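Local coordinates for protein 4-alpha-glucanotransferase (Aquifex aeolicus, PDB 1TZ7) that is an amylomaltase, also called disproportionating enzyme or D-enzyme, built around the parallel-stranded (beta/alpha)8 barrel of the alpha-amylase-like glucanotransferases, at residues A[286-289]-A[290-294]; A[339-342]-A[343-347]. All coordinates share one frame; numbering follows the deposited sequence.

Contact 1 (A[286-289]-A[290-294]); sequences FRWW and IRRVL. Unlike the reference sequence in segment 290-294: Leu-294 (reference His).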
loop_
_atom_site.group_PDB
_atom_site.type_symbol
_atom_site.label_atom_id
_atom_site.label_comp_id
_atom_site.label_asym_id
_atom_site.label_seq_id
_atom_site.Cartn_x
_atom_site.Cartn_y
_atom_site.Cartn_z
ATOM N N PHE A 286 10.261 17.297 11.613
ATOM C CA PHE A 286 9.688 16.101 10.975
ATOM C C PHE A 286 8.208 15.904 11.319
ATOM O O PHE A 286 7.734 14.778 11.374
ATOM C CB PHE A 286 10.483 14.834 11.366
ATOM C CG PHE A 286 11.930 14.886 10.988
ATOM C CD1 PHE A 286 12.913 15.049 11.960
ATOM C CD2 PHE A 286 12.317 14.774 9.661
ATOM C CE1 PHE A 286 14.254 15.102 11.612
ATOM C CE2 PHE A 286 13.657 14.827 9.308
ATOM C CZ PHE A 286 14.626 14.989 10.283
ATOM N N ARG A 287 7.482 16.993 11.540
ATOM C CA ARG A 287 6.117 16.881 12.067
ATOM C C ARG A 287 5.112 16.383 11.015
ATOM O O ARG A 287 4.101 15.799 11.357
ATOM C CB ARG A 287 5.648 18.203 12.701
ATOM C CG ARG A 287 5.510 19.407 11.722
ATOM C CD ARG A 287 5.107 20.751 12.425
ATOM N NE ARG A 287 5.837 20.915 13.617
ATOM C CZ ARG A 287 6.897 21.692 13.843
ATOM N NH1 ARG A 287 7.385 22.591 12.978
ATOM N NH2 ARG A 287 7.419 21.601 15.027
ATOM N N TRP A 288 5.414 16.605 9.737
ATOM C CA TRP A 288 4.589 16.063 8.653
ATOM C C TRP A 288 4.693 14.539 8.615
ATOM O O TRP A 288 3.688 13.846 8.489
ATOM C CB TRP A 288 5.019 16.649 7.309
ATOM C CG TRP A 288 4.178 16.197 6.159
ATOM C CD1 TRP A 288 2.939 16.652 5.821
ATOM C CD2 TRP A 288 4.519 15.204 5.185
ATOM N NE1 TRP A 288 2.485 16.002 4.698
ATOM C CE2 TRP A 288 3.436 15.107 4.286
ATOM C CE3 TRP A 288 5.634 14.380 4.978
ATOM C CZ2 TRP A 288 3.434 14.224 3.200
ATOM C CZ3 TRP A 288 5.628 13.504 3.898
ATOM C CH2 TRP A 288 4.535 13.437 3.025
ATOM N N TRP A 289 5.912 14.027 8.737
ATOM C CA TRP A 289 6.132 12.586 8.765
ATOM C C TRP A 289 5.524 11.958 10.020
ATOM O O TRP A 289 4.972 10.865 9.969
ATOM C CB TRP A 289 7.631 12.266 8.678
ATOM C CG TRP A 289 8.080 12.015 7.283
ATOM C CD1 TRP A 289 8.804 12.857 6.488
ATOM C CD2 TRP A 289 7.819 10.849 6.498
ATOM N NE1 TRP A 289 9.016 12.280 5.257
ATOM C CE2 TRP A 289 8.421 11.046 5.238
ATOM C CE3 TRP A 289 7.140 9.646 6.733
ATOM C CZ2 TRP A 289 8.361 10.091 4.223
ATOM C CZ3 TRP A 289 7.083 8.698 5.719
ATOM C CH2 TRP A 289 7.690 8.927 4.487
ATOM N N ILE A 290 5.626 12.658 11.139
ATOM C CA ILE A 290 4.995 12.215 12.374
ATOM C C ILE A 290 3.476 12.114 12.201
ATOM O O ILE A 290 2.863 11.149 12.633
ATOM C CB ILE A 290 5.339 13.181 13.525
ATOM C CG1 ILE A 290 6.790 12.975 13.960
ATOM C CG2 ILE A 290 4.379 12.968 14.721
ATOM C CD1 ILE A 290 7.361 14.126 14.748
ATOM N N ARG A 291 2.881 13.120 11.562
ATOM C CA ARG A 291 1.439 13.115 11.308
ATOM C C ARG A 291 1.037 11.968 10.371
ATOM O O ARG A 291 -0.022 11.372 10.538
ATOM C CB ARG A 291 0.987 14.463 10.728
ATOM C CG ARG A 291 0.823 15.569 11.784
ATOM C CD ARG A 291 -0.181 16.648 11.404
ATOM N NE ARG A 291 0.138 17.269 10.116
ATOM C CZ ARG A 291 1.057 18.224 9.942
ATOM N NH1 ARG A 291 1.273 18.720 8.730
ATOM N NH2 ARG A 291 1.758 18.684 10.977
ATOM N N ARG A 292 1.895 11.663 9.392
ATOM C CA ARG A 292 1.667 10.522 8.488
ATOM C C ARG A 292 1.591 9.220 9.269
ATOM O O ARG A 292 0.735 8.379 9.009
ATOM C CB ARG A 292 2.801 10.411 7.464
ATOM C CG ARG A 292 2.596 11.196 6.222
ATOM C CD ARG A 292 3.480 10.742 5.070
ATOM N NE ARG A 292 2.963 9.540 4.416
ATOM C CZ ARG A 292 3.622 8.848 3.491
ATOM N NH1 ARG A 292 3.067 7.774 2.948
ATOM N NH2 ARG A 292 4.839 9.231 3.105
ATOM N N VAL A 293 2.506 9.052 10.215
ATOM C CA VAL A 293 2.602 7.816 10.977
ATOM C C VAL A 293 1.423 7.695 11.928
ATOM O O VAL A 293 0.772 6.664 11.980
ATOM C CB VAL A 293 3.938 7.739 11.760
ATOM C CG1 VAL A 293 3.935 6.561 12.739
ATOM C CG2 VAL A 293 5.106 7.622 10.794
ATOM N N LEU A 294 1.147 8.767 12.671
ATOM C CA LEU A 294 -0.006 8.807 13.584
ATOM C C LEU A 294 -1.304 8.461 12.835
ATOM O O LEU A 294 -2.096 7.643 13.295
ATOM C CB LEU A 294 -0.126 10.203 14.241
ATOM C CG LEU A 294 -0.598 10.269 15.704
ATOM C CD1 LEU A 294 0.422 9.678 16.629
ATOM C CD2 LEU A 294 -0.891 11.707 16.097
#
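Phe-286 takes the N-cap position of helix 287-297 and opens its i-to-i+4 bonding: its carbonyl O accepts the backbone N of Ile-290 at 3.0 Å. The CG1 branch of Ile-290 also rests on that oxygen. Next, Arg-287 gives its carbonyl O to the N of Arg-291, and one turn on the two side chains run alongside each other, their guanidinium planes only 12° apart. Like charges are kept separate, with Arg-287 NE 5.3 Å from Arg-291 NH2. At Trp-288, CG opposite the backbone N (chi1 -177°) swings the indole along the side chain of Arg-292, whose CD makes a CH-pi contact 3.8 Å from the centroid of the six-membered ring of Trp-288. Arg-291 NH1 meets the same indole at its edge, 3.9 Å from CD1 of Trp-288. Trp-289 closes the segment. Its ring also has Arg-292 CD over one face, while Phe-311 and Tyr-276 meet the indole edge-to-face and Trp-278 lies nearly parallel to it. Threaded past both indoles, Arg-292 is bound by NH1 to the carbonyl of Pro-228, and its NH2 sits 3.2 Å from Trp-289 CH2.

Contact 2 (A[339-342]-A[343-347]); sequences KKLL and SYFPK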
loop_
_atom_site.group_PDB
_atom_site.type_symbol
_atom_site.label_atom_id
_atom_site.label_comp_id
_atom_site.label_asym_id
_atom_site.label_seq_id
_atom_site.Cartn_x
_atom_site.Cartn_y
_atom_site.Cartn_z
ATOM N N LYS A 339 15.121 8.567 14.894
ATOM C CA LYS A 339 15.320 8.818 16.328
ATOM C C LYS A 339 14.083 9.496 16.919
ATOM O O LYS A 339 13.622 9.135 18.005
ATOM C CB LYS A 339 16.555 9.690 16.565
ATOM C CG LYS A 339 16.904 9.885 18.061
ATOM C CD LYS A 339 18.315 10.441 18.252
ATOM C CE LYS A 339 18.794 10.305 19.710
ATOM N NZ LYS A 339 17.673 10.126 20.666
ATOM N N LYS A 340 13.547 10.472 16.195
ATOM C CA LYS A 340 12.346 11.172 16.633
ATOM C C LYS A 340 11.102 10.296 16.494
ATOM O O LYS A 340 10.258 10.278 17.379
ATOM C CB LYS A 340 12.158 12.469 15.847
ATOM C CG LYS A 340 11.813 13.663 16.713
ATOM C CD LYS A 340 10.673 14.456 16.138
ATOM C CE LYS A 340 10.196 15.525 17.104
ATOM N NZ LYS A 340 10.162 16.864 16.479
ATOM N N LEU A 341 10.997 9.566 15.379
ATOM C CA LEU A 341 9.830 8.702 15.138
ATOM C C LEU A 341 9.734 7.587 16.187
ATOM O O LEU A 341 8.645 7.251 16.638
ATOM C CB LEU A 341 9.875 8.087 13.724
ATOM C CG LEU A 341 9.506 9.014 12.550
ATOM C CD1 LEU A 341 9.585 8.255 11.233
ATOM C CD2 LEU A 341 8.117 9.621 12.733
ATOM N N LEU A 342 10.874 7.021 16.569
ATOM C CA LEU A 342 10.890 5.923 17.543
ATOM C C LEU A 342 10.723 6.447 18.981
ATOM O O LEU A 342 10.409 5.692 19.882
ATOM C CB LEU A 342 12.189 5.085 17.422
ATOM C CG LEU A 342 12.140 3.810 16.522
ATOM C CD1 LEU A 342 10.836 3.026 16.692
ATOM C CD2 LEU A 342 12.351 4.153 15.088
ATOM N N SER A 343 10.941 7.744 19.178
ATOM C CA SER A 343 10.639 8.381 20.455
ATOM C C SER A 343 9.136 8.611 20.590
ATOM O O SER A 343 8.559 8.418 21.665
ATOM C CB SER A 343 11.377 9.706 20.586
ATOM O OG SER A 343 12.763 9.508 20.704
ATOM N N TYR A 344 8.513 9.021 19.491
ATOM C CA TYR A 344 7.068 9.242 19.447
ATOM C C TYR A 344 6.314 7.915 19.411
ATOM O O TYR A 344 5.207 7.803 19.959
ATOM C CB TYR A 344 6.696 10.068 18.207
ATOM C CG TYR A 344 6.736 11.559 18.422
ATOM C CD1 TYR A 344 7.853 12.172 18.978
ATOM C CD2 TYR A 344 5.659 12.359 18.065
ATOM C CE1 TYR A 344 7.894 13.534 19.174
ATOM C CE2 TYR A 344 5.688 13.728 18.256
ATOM C CZ TYR A 344 6.801 14.313 18.806
ATOM O OH TYR A 344 6.828 15.667 19.000
ATOM N N PHE A 345 6.916 6.914 18.761
ATOM C CA PHE A 345 6.276 5.606 18.556
ATOM C C PHE A 345 7.218 4.473 18.987
ATOM O O PHE A 345 7.686 3.691 18.150
ATOM C CB PHE A 345 5.894 5.433 17.085
ATOM C CG PHE A 345 5.072 6.558 16.548
ATOM C CD1 PHE A 345 5.646 7.544 15.755
ATOM C CD2 PHE A 345 3.724 6.648 16.850
ATOM C CE1 PHE A 345 4.878 8.601 15.269
ATOM C CE2 PHE A 345 2.957 7.695 16.368
ATOM C CZ PHE A 345 3.532 8.674 15.581
ATOM N N PRO A 346 7.492 4.396 20.290
ATOM C CA PRO A 346 8.550 3.512 20.822
ATOM C C PRO A 346 8.269 1.993 20.716
ATOM O O PRO A 346 9.194 1.206 20.894
ATOM C CB PRO A 346 8.656 3.939 22.287
ATOM C CG PRO A 346 7.321 4.533 22.617
ATOM C CD PRO A 346 6.827 5.172 21.358
ATOM N N LYS A 347 7.030 1.595 20.434
ATOM C CA LYS A 347 6.716 0.163 20.287
ATOM C C LYS A 347 7.100 -0.356 18.871
ATOM O O LYS A 347 7.033 -1.555 18.597
ATOM C CB LYS A 347 5.240 -0.093 20.597
ATOM C CG LYS A 347 4.863 0.239 22.073
ATOM C CD LYS A 347 3.476 -0.289 22.453
ATOM C CE LYS A 347 2.373 0.614 21.930
ATOM N NZ LYS A 347 1.038 0.218 22.438
#
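Tyr-344 packs against Lys-340 one turn back, in the last turn of helix 334-344, where the regular i-to-i+4 bonding runs out. Its CB starts 3.7 Å from Lys-340 O, the same oxygen that accepts the backbone N of Tyr-344. Farther out, ring atom CD1 of Tyr-344 remains near that carbonyl, approaching Lys-340 O obliquely. CE1 then meets the aliphatic part of the lysine, 3.7 Å from Lys-340 CE, and at the tip the phenolic OH of Tyr-344 lies 3.9 Å from that same Lys-340 CE. The two side chains thus run alongside each other in one direction. The ammonium goes elsewhere, since Lys-340 NZ is hydrogen-bonded to the carbonyl of Gly-285.

Ser-343 turns back to the carbonyl one turn earlier, that of Lys-339: with OG beside its own backbone N (chi1 -68°), the hydroxyl donates to Lys-339 O at 2.9 Å, an oxygen that also receives a weak bond from the N of Ser-343. Phe-345, the first residue to leave helical geometry, still gives its N to Leu-341 O at 2.8 Å, although the bond is bent to 136° at the hydrogen. Its ring turns an edge to that carbonyl, and CE1 of Phe-345 reaches CD2 of Leu-341 at 4.2 Å. Pro-346 has no N-H to offer Leu-342 O, and a CA-H...O contact of 3.0 Å from Pro-346 CA stands in its place. The amide bonding of the helix therefore gives out at the proline, with a serine hydroxyl and a polarised C-H supplementing the backbone N-H groups.

In the fold
Contact 1 precedes contact 2 along the chain: contact 1 forms the start of helix 287-297, and contact 2 the end of helix 334-344 and the residues just after it, with strands 302-305, 313-318 and 328-331 intervening. Strand 302-305 belongs to the eight-stranded parallel sheet, which strand 350-352 rejoins as its neighbour after contact 2. The centres of the contacts are about 11 Å apart, and the two helices touch directly. Ile-290 packs its CD1 on Lys-340 CD at 3.6 Å and its CG2 on the ring of Tyr-344, while Val-293 meets Phe-345. The side chains at the two helix ends thus form one shared packing layer between successive helices beside neighbouring barrel strands.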